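Local coordinates for protein phosphoglycerate oxidoreductase (Rhizobium etli, PDB 4HY3) that probably acts as an NAD(P)-dependent D-isomer-specific 2-hydroxyacid dehydrogenase that reduces hydroxypyruvate or glyoxylate, at residues A[28-33]-A[71-76]; A[78-83]-A[98-103]. One frame throughout, in Å; residues are numbered along the deposited sequence.

Interaction 1: A[28-33]-A[71-76]; sequences RPLAIS and DDILGR
Apolar packing joins the two segments, with L30 and I32 of strand 30-34 meeting I73 and L74 of the short, weakly bonded helix 73-76. Both strand side chains leave the backbone toward the helix, whereas the intervening A31 points away, as the alternation of a strand requires. I32 touches two helix residues: its CD1 lies 4.2 Å from I73 CG2 and also 4.2 Å from L74 CD2, a terminal methyl set against two side chains. L30 meets I73 more loosely, CD1 to CG1 at 4.4 Å.

The second kind of contact is a methyl group over a guanidinium face. L30 CG is anti to the backbone N (chi1 -179°), which carries CD1 over one face of the R76 guanidinium, 3.7 Å from CZ, and the two side chains cross at about a right angle.

Charge pairing is the third. A salt bridge with D72, R76 NH1 lying 2.9 Å from D72 OD1 and 2.7 Å from D72 OD2, and a second one from NH2 to E57 of strand 57-60 probably limit how the guanidinium can turn. The bond to OD1 has an N-H...O angle of 167°, the oxygen lying almost in the guanidinium plane.

Backbone bonds tie strand 30-34 to strands 57-60 and 77-82. Because L30 and I32 both point to it, helix 73-76 packs on their face of the parallel part of a mixed sheet, consistent with the layered alpha/beta arrangement of a flavodoxin-like domain, as in D-2-hydroxyacid dehydrogenases.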
loop_
_atom_site.group_PDB
_atom_site.type_symbol
_atom_site.label_atom_id
_atom_site.label_comp_id
_atom_site.label_asym_id
_atom_site.label_seq_id
_atom_site.Cartn_x
_atom_site.Cartn_y
_atom_site.Cartn_z
ATOM N N ARG A 28 -34.233 -25.303 -9.898
ATOM C CA ARG A 28 -32.770 -25.212 -9.690
ATOM C C ARG A 28 -32.090 -25.614 -10.985
ATOM O O ARG A 28 -32.402 -26.646 -11.546
ATOM C CB ARG A 28 -32.357 -26.122 -8.525
ATOM C CG ARG A 28 -32.876 -25.619 -7.184
ATOM C CD ARG A 28 -33.206 -26.701 -6.166
ATOM N NE ARG A 28 -32.611 -27.993 -6.491
ATOM C CZ ARG A 28 -31.515 -28.496 -5.931
ATOM N NH1 ARG A 28 -30.854 -27.823 -4.988
ATOM N NH2 ARG A 28 -31.100 -29.691 -6.314
ATOM N N PRO A 29 -31.158 -24.791 -11.457
ATOM C CA PRO A 29 -30.252 -25.093 -12.585
ATOM C C PRO A 29 -29.482 -26.393 -12.386
ATOM O O PRO A 29 -29.176 -26.759 -11.280
ATOM C CB PRO A 29 -29.253 -23.933 -12.587
ATOM C CG PRO A 29 -29.826 -22.896 -11.652
ATOM C CD PRO A 29 -30.799 -23.558 -10.737
ATOM N N LEU A 30 -29.172 -27.080 -13.461
ATOM C CA LEU A 30 -28.513 -28.360 -13.369
ATOM C C LEU A 30 -27.096 -28.248 -13.882
ATOM O O LEU A 30 -26.853 -27.653 -14.933
ATOM C CB LEU A 30 -29.267 -29.434 -14.163
ATOM C CG LEU A 30 -28.705 -30.865 -14.157
ATOM C CD1 LEU A 30 -29.787 -31.867 -14.529
ATOM C CD2 LEU A 30 -27.499 -31.046 -15.076
ATOM N N ALA A 31 -26.182 -28.858 -13.137
ATOM C CA ALA A 31 -24.796 -28.936 -13.524
ATOM C C ALA A 31 -24.269 -30.360 -13.420
ATOM O O ALA A 31 -24.469 -31.040 -12.402
ATOM C CB ALA A 31 -23.953 -28.006 -12.669
ATOM N N ILE A 32 -23.565 -30.788 -14.468
ATOM C CA ILE A 32 -22.914 -32.083 -14.511
ATOM C C ILE A 32 -21.548 -32.004 -13.851
ATOM O O ILE A 32 -20.756 -31.104 -14.104
ATOM C CB ILE A 32 -22.804 -32.575 -15.966
ATOM C CG1 ILE A 32 -24.198 -32.558 -16.586
ATOM C CG2 ILE A 32 -22.199 -33.980 -16.041
ATOM C CD1 ILE A 32 -24.242 -32.968 -18.036
ATOM N N SER A 33 -21.274 -32.962 -12.982
ATOM C CA SER A 33 -19.977 -33.036 -12.342
ATOM C C SER A 33 -19.121 -34.149 -12.975
ATOM O O SER A 33 -19.535 -35.285 -13.067
ATOM C CB SER A 33 -20.172 -33.213 -10.845
ATOM O OG SER A 33 -18.970 -33.585 -10.217
ATOM N N ASP A 71 -30.858 -38.160 -21.851
ATOM C CA ASP A 71 -31.188 -37.205 -22.911
ATOM C C ASP A 71 -32.034 -36.063 -22.322
ATOM O O ASP A 71 -32.080 -34.956 -22.867
ATOM C CB ASP A 71 -31.947 -37.922 -24.023
ATOM C CG ASP A 71 -31.808 -37.236 -25.359
ATOM O OD1 ASP A 71 -32.840 -36.721 -25.836
ATOM O OD2 ASP A 71 -30.683 -37.220 -25.926
ATOM N N ASP A 72 -32.693 -36.355 -21.200
ATOM C CA ASP A 72 -33.267 -35.340 -20.328
ATOM C C ASP A 72 -32.196 -34.519 -19.605
ATOM O O ASP A 72 -32.270 -33.285 -19.582
ATOM C CB ASP A 72 -34.167 -35.985 -19.279
ATOM C CG ASP A 72 -34.633 -34.993 -18.213
ATOM O OD1 ASP A 72 -34.838 -33.800 -18.527
ATOM O OD2 ASP A 72 -34.796 -35.404 -17.046
ATOM N N ILE A 73 -31.238 -35.206 -18.971
ATOM C CA ILE A 73 -30.168 -34.525 -18.223
ATOM C C ILE A 73 -29.443 -33.556 -19.174
ATOM O O ILE A 73 -29.315 -32.378 -18.880
ATOM C CB ILE A 73 -29.239 -35.527 -17.465
ATOM C CG1 ILE A 73 -29.873 -35.939 -16.128
ATOM C CG2 ILE A 73 -27.859 -34.948 -17.175
ATOM C CD1 ILE A 73 -29.430 -37.296 -15.608
ATOM N N LEU A 74 -29.059 -34.030 -20.352
ATOM C CA LEU A 74 -28.330 -33.207 -21.316
ATOM C C LEU A 74 -29.109 -31.996 -21.838
ATOM O O LEU A 74 -28.522 -31.019 -22.291
ATOM C CB LEU A 74 -27.868 -34.084 -22.468
ATOM C CG LEU A 74 -26.877 -35.119 -21.962
ATOM C CD1 LEU A 74 -26.813 -36.330 -22.881
ATOM C CD2 LEU A 74 -25.512 -34.472 -21.788
ATOM N N GLY A 75 -30.431 -32.070 -21.773
ATOM C CA GLY A 75 -31.271 -31.016 -22.305
ATOM C C GLY A 75 -31.243 -29.775 -21.455
ATOM O O GLY A 75 -31.380 -28.660 -21.976
ATOM N N ARG A 76 -31.043 -29.978 -20.148
ATOM C CA ARG A 76 -31.138 -28.930 -19.144
ATOM C C ARG A 76 -29.779 -28.433 -18.575
ATOM O O ARG A 76 -29.724 -27.395 -17.912
ATOM C CB ARG A 76 -31.988 -29.445 -17.997
ATOM C CG ARG A 76 -33.430 -29.769 -18.351
ATOM C CD ARG A 76 -34.014 -30.901 -17.497
ATOM N NE ARG A 76 -33.504 -30.913 -16.128
ATOM C CZ ARG A 76 -33.428 -32.006 -15.366
ATOM N NH1 ARG A 76 -33.852 -33.178 -15.831
ATOM N NH2 ARG A 76 -32.932 -31.933 -14.130
#

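Interaction 2: A[78-83]-A[98-103]; sequences RYIIGQ and RSILNV
Y79, I80 and I81 pair in parallel with S99, I100 and L101, the two strands of a beta-alpha-beta crossover through helix 88-91. Their axes approach to 4.7 Å and differ by 18° in direction. The backbone ladder runs from I80 N to S99 O (3.0 Å), then from L101 N to I80 O (2.7 Å), and finally from G82 N to L101 O (2.7 Å). At the start of the ladder R78 O accepts R98 N, which sits above the carbonyl plane, and more weakly S99 N.

Side chains divide between the faces. I80 and I100 run side by side on one, CG1 to CG1 at 3.7 Å; on the other, Y79 CB lies 4.2 Å from L101 CD1. Further along, I81 CG2 meets V103 CG1. With CG anti to the backbone N (chi1 168°) and a bend at chi3, the R78 chain runs beside that of R98, and the two guanidinium groups stack, planes 14° apart and centres separated by 3.6 Å, R78 NE offset toward the rim of the R98 group.

The outer shell comes largely from helix 320-338, where M334 packs on Y79 and I81. On the far edge, strand 122-125 continues the sheet through I100 and H122. The bond from R98 NH2 to M337 O and the salt bridge of R78 with D338 would probably offset the repulsion between the stacked charges; D338 OD1 meets both R78 NH1 and Y79 OH.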
loop_
_atom_site.group_PDB
_atom_site.type_symbol
_atom_site.label_atom_id
_atom_site.label_comp_id
_atom_site.label_asym_id
_atom_site.label_seq_id
_atom_site.Cartn_x
_atom_site.Cartn_y
_atom_site.Cartn_z
ATOM N N ARG A 78 -26.875 -26.507 -17.559
ATOM C CA ARG A 78 -26.380 -25.174 -17.756
ATOM C C ARG A 78 -24.848 -25.061 -17.575
ATOM O O ARG A 78 -24.262 -24.086 -18.003
ATOM C CB ARG A 78 -27.095 -24.228 -16.787
ATOM C CG ARG A 78 -26.462 -22.849 -16.706
ATOM C CD ARG A 78 -27.290 -21.917 -15.865
ATOM N NE ARG A 78 -28.681 -21.945 -16.281
ATOM C CZ ARG A 78 -29.666 -21.381 -15.592
ATOM N NH1 ARG A 78 -29.414 -20.727 -14.476
ATOM N NH2 ARG A 78 -30.912 -21.463 -16.032
ATOM N N TYR A 79 -24.220 -26.030 -16.910
ATOM C CA TYR A 79 -22.791 -25.977 -16.612
ATOM C C TYR A 79 -22.177 -27.365 -16.532
ATOM O O TYR A 79 -22.864 -28.334 -16.200
ATOM C CB TYR A 79 -22.513 -25.307 -15.263
ATOM C CG TYR A 79 -23.148 -23.948 -15.021
ATOM C CD1 TYR A 79 -22.724 -22.810 -15.715
ATOM C CD2 TYR A 79 -24.164 -23.799 -14.076
ATOM C CE1 TYR A 79 -23.302 -21.572 -15.480
ATOM C CE2 TYR A 79 -24.735 -22.563 -13.825
ATOM C CZ TYR A 79 -24.301 -21.458 -14.528
ATOM O OH TYR A 79 -24.882 -20.254 -14.285
ATOM N N ILE A 80 -20.874 -27.459 -16.817
ATOM C CA ILE A 80 -20.105 -28.674 -16.563
ATOM C C ILE A 80 -18.988 -28.322 -15.604
ATOM O O ILE A 80 -18.073 -27.584 -15.967
ATOM C CB ILE A 80 -19.460 -29.234 -17.851
ATOM C CG1 ILE A 80 -20.476 -29.257 -18.994
ATOM C CG2 ILE A 80 -18.860 -30.610 -17.601
ATOM C CD1 ILE A 80 -20.839 -30.631 -19.492
ATOM N N ILE A 81 -19.048 -28.814 -14.372
ATOM C CA ILE A 81 -17.878 -28.679 -13.510
ATOM C C ILE A 81 -16.910 -29.807 -13.893
ATOM O O ILE A 81 -17.235 -30.981 -13.714
ATOM C CB ILE A 81 -18.252 -28.716 -12.014
ATOM C CG1 ILE A 81 -19.492 -27.844 -11.757
ATOM C CG2 ILE A 81 -17.069 -28.282 -11.154
ATOM C CD1 ILE A 81 -20.059 -27.917 -10.347
ATOM N N GLY A 82 -15.759 -29.444 -14.462
ATOM C CA GLY A 82 -14.708 -30.402 -14.895
ATOM C C GLY A 82 -14.222 -30.287 -16.343
ATOM O O GLY A 82 -14.323 -29.218 -16.954
ATOM N N GLN A 83 -13.690 -31.385 -16.890
ATOM C CA GLN A 83 -12.987 -31.398 -18.203
ATOM C C GLN A 83 -13.319 -32.610 -19.085
ATOM O O GLN A 83 -12.418 -33.161 -19.732
ATOM C CB GLN A 83 -11.483 -31.463 -18.022
ATOM C CG GLN A 83 -10.956 -30.791 -16.813
ATOM C CD GLN A 83 -11.179 -31.592 -15.570
ATOM O OE1 GLN A 83 -10.826 -32.775 -15.485
ATOM N NE2 GLN A 83 -11.784 -30.947 -14.581
ATOM N N ARG A 98 -23.907 -23.488 -20.722
ATOM C CA ARG A 98 -23.521 -22.117 -20.698
ATOM C C ARG A 98 -21.995 -22.057 -20.558
ATOM O O ARG A 98 -21.312 -21.270 -21.238
ATOM C CB ARG A 98 -24.219 -21.428 -19.539
ATOM C CG ARG A 98 -24.813 -20.080 -19.870
ATOM C CD ARG A 98 -26.304 -20.133 -19.697
ATOM N NE ARG A 98 -26.765 -19.430 -18.503
ATOM C CZ ARG A 98 -28.046 -19.357 -18.125
ATOM N NH1 ARG A 98 -29.003 -19.945 -18.829
ATOM N NH2 ARG A 98 -28.382 -18.693 -17.029
ATOM N N SER A 99 -21.438 -22.908 -19.701
ATOM C CA SER A 99 -19.996 -22.913 -19.538
ATOM C C SER A 99 -19.483 -24.224 -19.007
ATOM O O SER A 99 -20.211 -24.993 -18.405
ATOM C CB SER A 99 -19.539 -21.757 -18.629
ATOM O OG SER A 99 -18.246 -21.975 -18.075
ATOM N N ILE A 100 -18.199 -24.454 -19.252
ATOM C CA ILE A 100 -17.503 -25.584 -18.733
ATOM C C ILE A 100 -16.464 -25.024 -17.799
ATOM O O ILE A 100 -15.671 -24.198 -18.201
ATOM C CB ILE A 100 -16.853 -26.376 -19.875
ATOM C CG1 ILE A 100 -17.983 -27.062 -20.648
ATOM C CG2 ILE A 100 -15.815 -27.380 -19.344
ATOM C CD1 ILE A 100 -17.585 -27.753 -21.938
ATOM N N LEU A 101 -16.482 -25.444 -16.544
ATOM C CA LEU A 101 -15.487 -24.958 -15.632
ATOM C C LEU A 101 -14.391 -26.008 -15.422
ATOM O O LEU A 101 -14.587 -26.998 -14.697
ATOM C CB LEU A 101 -16.124 -24.495 -14.330
ATOM C CG LEU A 101 -17.159 -23.420 -14.615
ATOM C CD1 LEU A 101 -18.555 -24.016 -14.748
ATOM C CD2 LEU A 101 -17.143 -22.299 -13.589
ATOM N N ASN A 102 -13.242 -25.767 -16.068
ATOM C CA ASN A 102 -12.077 -26.633 -15.984
ATOM C C ASN A 102 -11.514 -26.466 -14.608
ATOM O O ASN A 102 -11.331 -25.336 -14.165
ATOM C CB ASN A 102 -11.018 -26.207 -17.018
ATOM C CG ASN A 102 -9.990 -27.301 -17.312
ATOM O OD1 ASN A 102 -10.331 -28.364 -17.821
ATOM N ND2 ASN A 102 -8.743 -27.034 -17.017
ATOM N N VAL A 103 -11.254 -27.592 -13.942
ATOM C CA VAL A 103 -10.760 -27.618 -12.554
ATOM C C VAL A 103 -9.412 -28.286 -12.403
ATOM O O VAL A 103 -8.765 -28.151 -11.388
ATOM C CB VAL A 103 -11.752 -28.256 -11.549
ATOM C CG1 VAL A 103 -12.991 -27.382 -11.417
ATOM C CG2 VAL A 103 -12.066 -29.703 -11.874
#

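The centres of the two interactions lie 12 Å apart, on the same side of the chain's centre. Both reach the same mixed sheet, ordered 57-60, 30-34, 77-82, 99-101, 122-125, 347-348, interaction 1 through strand 30-34 and interaction 2 through strands 77-82 and 99-101. They come in series: interaction 1 closes before interaction 2 opens, and helix 73-76 runs directly into strand 77-82. That strand lies between 30-34 and 99-101, and the backbone separations L30 O to R78 N and I32 O to I81 N, both 2.9 Å, indicate probable hydrogen bonds linking the contacts. Both lie in one sheet-based domain, distinct from the seven-stranded parallel sheet that carries a Rossmann-type glycine pattern and probably binds NAD.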